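Local coordinates for protein transcriptional regulator, ROK family (Vibrio cholerae O1 biovar eltor, PDB 1Z05) that probably binds DNA as a zinc-containing transcriptional regulator of the ROK family, homologous to Mlc of Escherichia coli, at residues A[289-294]-A[343-348]. Residues are numbered along the deposited sequence; the frame is centred on the assembly and turned at random.
With SO4 (sulfate ion), chain H.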
loop_
_atom_site.group_PDB
_atom_site.type_symbol
_atom_site.label_atom_id
_atom_site.label_comp_id
_atom_site.label_asym_id
_atom_site.label_seq_id
_atom_site.Cartn_x
_atom_site.Cartn_y
_atom_site.Cartn_z
ATOM N N THR A 289 6.050 12.101 21.923
ATOM C CA THR A 289 6.583 12.858 23.064
ATOM C C THR A 289 6.061 14.298 23.090
ATOM O O THR A 289 6.198 14.991 24.104
ATOM C CB THR A 289 8.136 12.898 23.099
ATOM O OG1 THR A 289 8.635 13.655 21.985
ATOM C CG2 THR A 289 8.720 11.493 23.078
ATOM N N VAL A 290 5.483 14.751 21.976
ATOM C CA VAL A 290 5.003 16.120 21.870
ATOM C C VAL A 290 3.538 16.209 21.413
ATOM O O VAL A 290 2.940 17.288 21.449
ATOM C CB VAL A 290 5.892 16.986 20.904
ATOM C CG1 VAL A 290 7.325 17.084 21.391
ATOM C CG2 VAL A 290 5.853 16.443 19.467
ATOM N N ALA A 291 2.964 15.092 20.971
ATOM C CA ALA A 291 1.668 15.151 20.294
ATOM C C ALA A 291 0.602 14.194 20.824
ATOM O O ALA A 291 -0.552 14.239 20.392
ATOM C CB ALA A 291 1.848 14.989 18.788
ATOM N N SER A 292 0.977 13.342 21.766
ATOM C CA SER A 292 0.017 12.474 22.440
ATOM C C SER A 292 -0.846 13.350 23.346
ATOM O O SER A 292 -0.442 14.474 23.684
ATOM C CB SER A 292 0.752 11.430 23.276
ATOM O OG SER A 292 1.386 12.022 24.399
ATOM N N SER A 293 -2.018 12.840 23.728
ATOM C CA SER A 293 -2.926 13.552 24.635
ATOM C C SER A 293 -2.230 13.920 25.943
ATOM O O SER A 293 -2.388 15.032 26.445
ATOM C CB SER A 293 -4.185 12.723 24.917
ATOM O OG SER A 293 -3.855 11.408 25.330
ATOM N N GLN A 294 -1.453 12.978 26.473
ATOM C CA GLN A 294 -0.681 13.183 27.703
ATOM C C GLN A 294 0.390 14.270 27.553
ATOM O O GLN A 294 0.566 15.095 28.451
ATOM C CB GLN A 294 -0.053 11.861 28.165
ATOM C CG GLN A 294 0.730 11.920 29.484
ATOM C CD GLN A 294 -0.165 12.036 30.710
ATOM O OE1 GLN A 294 -0.686 13.110 31.022
ATOM N NE2 GLN A 294 -0.329 10.929 31.424
ATOM N N ARG A 343 2.035 22.369 14.320
ATOM C CA ARG A 343 3.324 22.360 13.638
ATOM C C ARG A 343 3.939 20.963 13.574
ATOM O O ARG A 343 4.415 20.534 12.519
ATOM C CB ARG A 343 4.289 23.391 14.255
ATOM C CG ARG A 343 3.850 24.839 13.949
ATOM C CD ARG A 343 4.938 25.877 14.214
ATOM N NE ARG A 343 5.328 25.909 15.626
ATOM C CZ ARG A 343 4.704 26.619 16.564
ATOM N NH1 ARG A 343 3.654 27.373 16.253
ATOM N NH2 ARG A 343 5.140 26.588 17.812
ATOM N N TYR A 344 3.890 20.249 14.695
ATOM C CA TYR A 344 4.407 18.889 14.763
ATOM C C TYR A 344 3.581 17.902 13.932
ATOM O O TYR A 344 4.143 17.052 13.243
ATOM C CB TYR A 344 4.497 18.427 16.214
ATOM C CG TYR A 344 5.662 19.014 16.985
ATOM C CD1 TYR A 344 6.971 18.875 16.521
ATOM C CD2 TYR A 344 5.458 19.666 18.202
ATOM C CE1 TYR A 344 8.050 19.396 17.236
ATOM C CE2 TYR A 344 6.532 20.182 18.932
ATOM C CZ TYR A 344 7.820 20.044 18.441
ATOM O OH TYR A 344 8.885 20.549 19.148
ATOM N N LEU A 345 2.259 18.017 14.012
ATOM C CA LEU A 345 1.361 17.212 13.175
ATOM C C LEU A 345 1.568 17.511 11.692
ATOM O O LEU A 345 1.603 16.596 10.877
ATOM C CB LEU A 345 -0.106 17.440 13.551
ATOM C CG LEU A 345 -0.522 16.941 14.931
ATOM C CD1 LEU A 345 -1.957 17.373 15.215
ATOM C CD2 LEU A 345 -0.354 15.426 15.052
ATOM N N GLY A 346 1.715 18.794 11.362
ATOM C CA GLY A 346 2.005 19.231 10.010
ATOM C C GLY A 346 3.276 18.617 9.441
ATOM O O GLY A 346 3.313 18.252 8.270
ATOM N N ALA A 347 4.320 18.519 10.266
ATOM C CA ALA A 347 5.565 17.856 9.878
ATOM C C ALA A 347 5.351 16.368 9.555
ATOM O O ALA A 347 5.854 15.858 8.554
ATOM C CB ALA A 347 6.639 18.027 10.978
ATOM N N ALA A 348 4.599 15.680 10.399
ATOM C CA ALA A 348 4.328 14.257 10.182
ATOM C C ALA A 348 3.423 14.040 8.961
ATOM O O ALA A 348 3.642 13.117 8.155
ATOM C CB ALA A 348 3.730 13.637 11.442
HETATM S S SO4 H . 8.063 23.715 16.260
HETATM O O1 SO4 H . 7.767 22.535 15.449
HETATM O O2 SO4 H . 7.900 24.916 15.448
HETATM O O3 SO4 H . 7.158 23.777 17.404
HETATM O O4 SO4 H . 9.443 23.639 16.734
#
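Ala291 and Tyr344 bring the two backbones nearest, with their CA atoms 7.2 Å apart, and no hydrogen bond links 289-294 to 343-348. Side chains make the contact. Both Val290 and Tyr344 start toward the opposing segment and cross at about a right angle. Methyl CG2 of Val290 sits over one face of the Tyr344 ring, 3.7 Å from the ring centroid and 19° off the normal. This is a CH-pi contact. The methyl is shifted toward the rim, and its closest ring atom is Tyr344 CD2 at 3.5 Å from Val290 CG2. CG2 lies between the backbone N and the carbonyl carbon (the N to CG1 torsion, chi1, is -61°), while CG1 reaches the ring only near CE2. Beside this pair, Ala291 CB meets the end of Leu345 at CD2, 4.4 Å away. Leu246 of strand 246-252 touches both residues. The contact thus joins the short, weakly bonded helical turn at about 289-291, a few residues after the zinc ligand Cys286, to the long helix 332-356 of the actin-like (ASKHA) fold shared by ROK family proteins. The side chain of Val290 is about 11 Å from the zinc ion. Ile272 touches both Val290 and Tyr344. On the opposite face of the Tyr344 ring, near the rim, lies O1 of a sulfate ion, probably from the crystallisation liquor; this O1 is 3.6 Å from Tyr344 CE1. Arg343 holds this ion at the guanidinium edge. The Arg343 chain bends at chi3 (-62°), which turns the guanidinium edge to the ion, and Arg343 NE donates to sulfate O2 over 2.8 Å. Two further bonds, from NE and NH2 to O3, are weak.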